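Methionine-binding protein (Coxiella burnetii, PDB 3TQW) binds methionine and probably serves as the periplasmic substrate-binding lipoprotein of an ABC transporter. Local coordinates at residues E46-G51 against V200-E205. Residues are numbered along the deposited sequence; the frame is centred on the assembly and turned at random. Where two conformers were deposited one is given.
Sequences EALADG and VVAVRE
L48 and R204 carry this contact between helix 44-49 and strand 198-204. The tight part is the L48 side chain. Its CG is anti to the backbone N (chi1 179°), which carries the two methyls across to the strand. L48 CD2 lies 3.5 Å from A202 O and 4.1 Å from A202 CB. L48 CD2 also meets V203 CA at 3.7 Å. L48 CD1 packs against the start of R204, 3.8 Å from R204 N. I75 of strand 75-83 and N56 of strand 55-60 also touch both L48 and A202, so this part is buried. The side chain of A202 is about 11 Å from the bound methionine.

The other part is polar and lies nearer to solvent. R204 bends at chi3 (-67°), and its guanidinium turns back to the end of the helix. R204 NH1 donates to L48 O at 2.9 Å, with an N-H...O angle of 160°. The oxygen lies near the guanidinium plane, and the donor meets it on a lone pair. NH1 also bonds V53 O, while NH2 forms a salt bridge with D207. These partners hold the rotation of the group. L48 O also takes a weak bond from G51 N. Beyond it the packing thins: G51 CA is 3.6 Å from R204 NH1, A49 O is 4.4 Å from R204 CD, the A49 CB points away, and G51 is exposed.

G51 has positive phi and closes the helix in a Schellman motif. An arginine thus binds a carbonyl of the last helical turn, beside a leucine packed on the strand backbone. The whole is packing of helix 44-49 against the mixed sheet in one lobe of a periplasmic binding protein fold.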
ATOM      1  N   GLU A  46      -1.546  13.152   8.990  0.52 14.13           N
ATOM      2  CA  GLU A  46      -1.700  14.522   9.464  0.52 14.88           C
ATOM      3  C   GLU A  46      -3.103  14.681  10.037  0.52 16.20           C
ATOM      4  O   GLU A  46      -3.287  15.297  11.088  0.52 15.95           O
ATOM      5  CB  GLU A  46      -1.455  15.532   8.341  0.52 13.81           C
ATOM      6  CG  GLU A  46      -1.738  16.988   8.717  0.52 13.49           C
ATOM      7  CD  GLU A  46      -0.700  17.594   9.658  0.52 18.09           C
ATOM      8  OE1 GLU A  46       0.395  17.010   9.821  0.52 16.50           O
ATOM      9  OE2 GLU A  46      -0.980  18.665  10.234  0.52 18.15           O
ATOM     10  N   ALA A  47      -4.091  14.104   9.355  1.00 13.46           N
ATOM     11  CA  ALA A  47      -5.471  14.175   9.835  1.00 15.28           C
ATOM     12  C   ALA A  47      -5.638  13.465  11.184  1.00 18.13           C
ATOM     13  O   ALA A  47      -6.405  13.905  12.039  1.00 20.74           O
ATOM     14  CB  ALA A  47      -6.427  13.592   8.800  1.00 11.56           C
ATOM     15  N   LEU A  48      -4.911  12.372  11.375  1.00 14.57           N
ATOM     16  CA  LEU A  48      -4.943  11.652  12.645  1.00 14.79           C
ATOM     17  C   LEU A  48      -4.241  12.468  13.733  1.00 15.39           C
ATOM     18  O   LEU A  48      -4.744  12.607  14.849  1.00 15.19           O
ATOM     19  CB  LEU A  48      -4.262  10.286  12.489  1.00 17.28           C
ATOM     20  CG  LEU A  48      -4.166   9.370  13.707  1.00 15.44           C
ATOM     21  CD1 LEU A  48      -5.548   9.006  14.259  1.00 14.03           C
ATOM     22  CD2 LEU A  48      -3.388   8.113  13.326  1.00 14.56           C
ATOM     23  N   ALA A  49      -3.081  13.020  13.398  1.00 15.08           N
ATOM     24  CA  ALA A  49      -2.317  13.818  14.349  1.00 17.98           C
ATOM     25  C   ALA A  49      -3.070  15.073  14.798  1.00 22.63           C
ATOM     26  O   ALA A  49      -2.990  15.462  15.972  1.00 19.30           O
ATOM     27  CB  ALA A  49      -0.955  14.189  13.768  1.00 19.33           C
ATOM     28  N   ASP A  50      -3.792  15.705  13.874  1.00 19.78           N
ATOM     29  CA  ASP A  50      -4.481  16.956  14.201  1.00 21.22           C
ATOM     30  C   ASP A  50      -5.905  16.773  14.739  1.00 21.11           C
ATOM     31  O   ASP A  50      -6.572  17.752  15.082  1.00 20.48           O
ATOM     32  CB  ASP A  50      -4.426  17.975  13.040  1.00 18.49           C
ATOM     33  CG  ASP A  50      -5.335  17.611  11.862  1.00 19.32           C
ATOM     34  OD1 ASP A  50      -6.333  16.886  12.044  1.00 18.72           O
ATOM     35  OD2 ASP A  50      -5.049  18.079  10.736  1.00 19.46           O
ATOM     36  N   GLY A  51      -6.362  15.525  14.817  1.00 16.44           N
ATOM     37  CA  GLY A  51      -7.646  15.219  15.431  1.00 17.79           C
ATOM     38  C   GLY A  51      -8.819  15.162  14.469  1.00 19.99           C
ATOM     39  O   GLY A  51      -9.954  14.917  14.887  1.00 18.96           O
ATOM     40  N   VAL A 200      -2.031  -1.465   8.249  1.00 14.88           N
ATOM     41  CA  VAL A 200      -2.365  -1.399   9.661  1.00 14.77           C
ATOM     42  C   VAL A 200      -3.438  -0.367   9.940  1.00 15.56           C
ATOM     43  O   VAL A 200      -3.708   0.518   9.118  1.00 14.02           O
ATOM     44  CB  VAL A 200      -1.119  -1.057  10.517  1.00 13.99           C
ATOM     45  CG1 VAL A 200      -0.015  -2.086  10.283  1.00 16.02           C
ATOM     46  CG2 VAL A 200      -0.617   0.350  10.203  1.00 12.68           C
ATOM     47  N   VAL A 201      -4.053  -0.494  11.107  1.00 16.92           N
ATOM     48  CA  VAL A 201      -4.880   0.565  11.635  1.00 15.26           C
ATOM     49  C   VAL A 201      -4.016   1.380  12.581  1.00 16.34           C
ATOM     50  O   VAL A 201      -3.454   0.845  13.535  1.00 13.87           O
ATOM     51  CB  VAL A 201      -6.103   0.012  12.380  1.00 15.41           C
ATOM     52  CG1 VAL A 201      -6.852   1.139  13.063  1.00 14.08           C
ATOM     53  CG2 VAL A 201      -7.025  -0.735  11.404  1.00 13.39           C
ATOM     54  N   ALA A 202      -3.891   2.669  12.295  1.00 17.13           N
ATOM     55  CA  ALA A 202      -3.077   3.552  13.113  1.00 17.75           C
ATOM     56  C   ALA A 202      -3.967   4.502  13.907  1.00 15.39           C
ATOM     57  O   ALA A 202      -5.007   4.956  13.415  1.00 13.50           O
ATOM     58  CB  ALA A 202      -2.093   4.334  12.235  1.00 11.78           C
ATOM     59  N   VAL A 203      -3.561   4.782  15.140  1.00 13.61           N
ATOM     60  CA  VAL A 203      -4.284   5.712  16.001  1.00 12.85           C
ATOM     61  C   VAL A 203      -3.280   6.596  16.735  1.00 16.61           C
ATOM     62  O   VAL A 203      -2.077   6.323  16.725  1.00 13.97           O
ATOM     63  CB  VAL A 203      -5.136   4.966  17.052  1.00 14.50           C
ATOM     64  CG1 VAL A 203      -6.110   4.004  16.371  1.00 12.35           C
ATOM     65  CG2 VAL A 203      -4.234   4.216  18.027  1.00 16.43           C
ATOM     66  N   ARG A 204      -3.766   7.657  17.370  1.00 16.34           N
ATOM     67  CA  ARG A 204      -2.895   8.482  18.195  1.00 18.32           C
ATOM     68  C   ARG A 204      -2.377   7.674  19.381  1.00 18.85           C
ATOM     69  O   ARG A 204      -3.096   6.855  19.957  1.00 18.09           O
ATOM     70  CB  ARG A 204      -3.616   9.747  18.667  1.00 17.25           C
ATOM     71  CG  ARG A 204      -3.909  10.745  17.553  1.00 15.56           C
ATOM     72  CD  ARG A 204      -4.603  11.994  18.091  1.00 18.27           C
ATOM     73  NE  ARG A 204      -5.943  11.707  18.594  1.00 19.95           N
ATOM     74  CZ  ARG A 204      -7.029  11.625  17.827  1.00 20.07           C
ATOM     75  NH1 ARG A 204      -6.935  11.809  16.520  1.00 14.74           N
ATOM     76  NH2 ARG A 204      -8.211  11.360  18.371  1.00 24.46           N
ATOM     77  N   GLU A 205      -1.118   7.905  19.730  1.00 20.19           N
ATOM     78  CA  GLU A 205      -0.481   7.229  20.855  1.00 22.88           C
ATOM     79  C   GLU A 205      -1.362   7.204  22.104  1.00 20.33           C
ATOM     80  O   GLU A 205      -1.492   6.173  22.759  1.00 20.49           O
ATOM     81  CB  GLU A 205       0.861   7.899  21.169  1.00 27.89           C
ATOM     82  CG  GLU A 205       1.378   7.641  22.575  1.00 40.83           C
ATOM     83  CD  GLU A 205       1.739   6.190  22.808  1.00 49.22           C
ATOM     84  OE1 GLU A 205       1.914   5.454  21.814  1.00 51.53           O
ATOM     85  OE2 GLU A 205       1.845   5.787  23.986  1.00 54.33           O
TER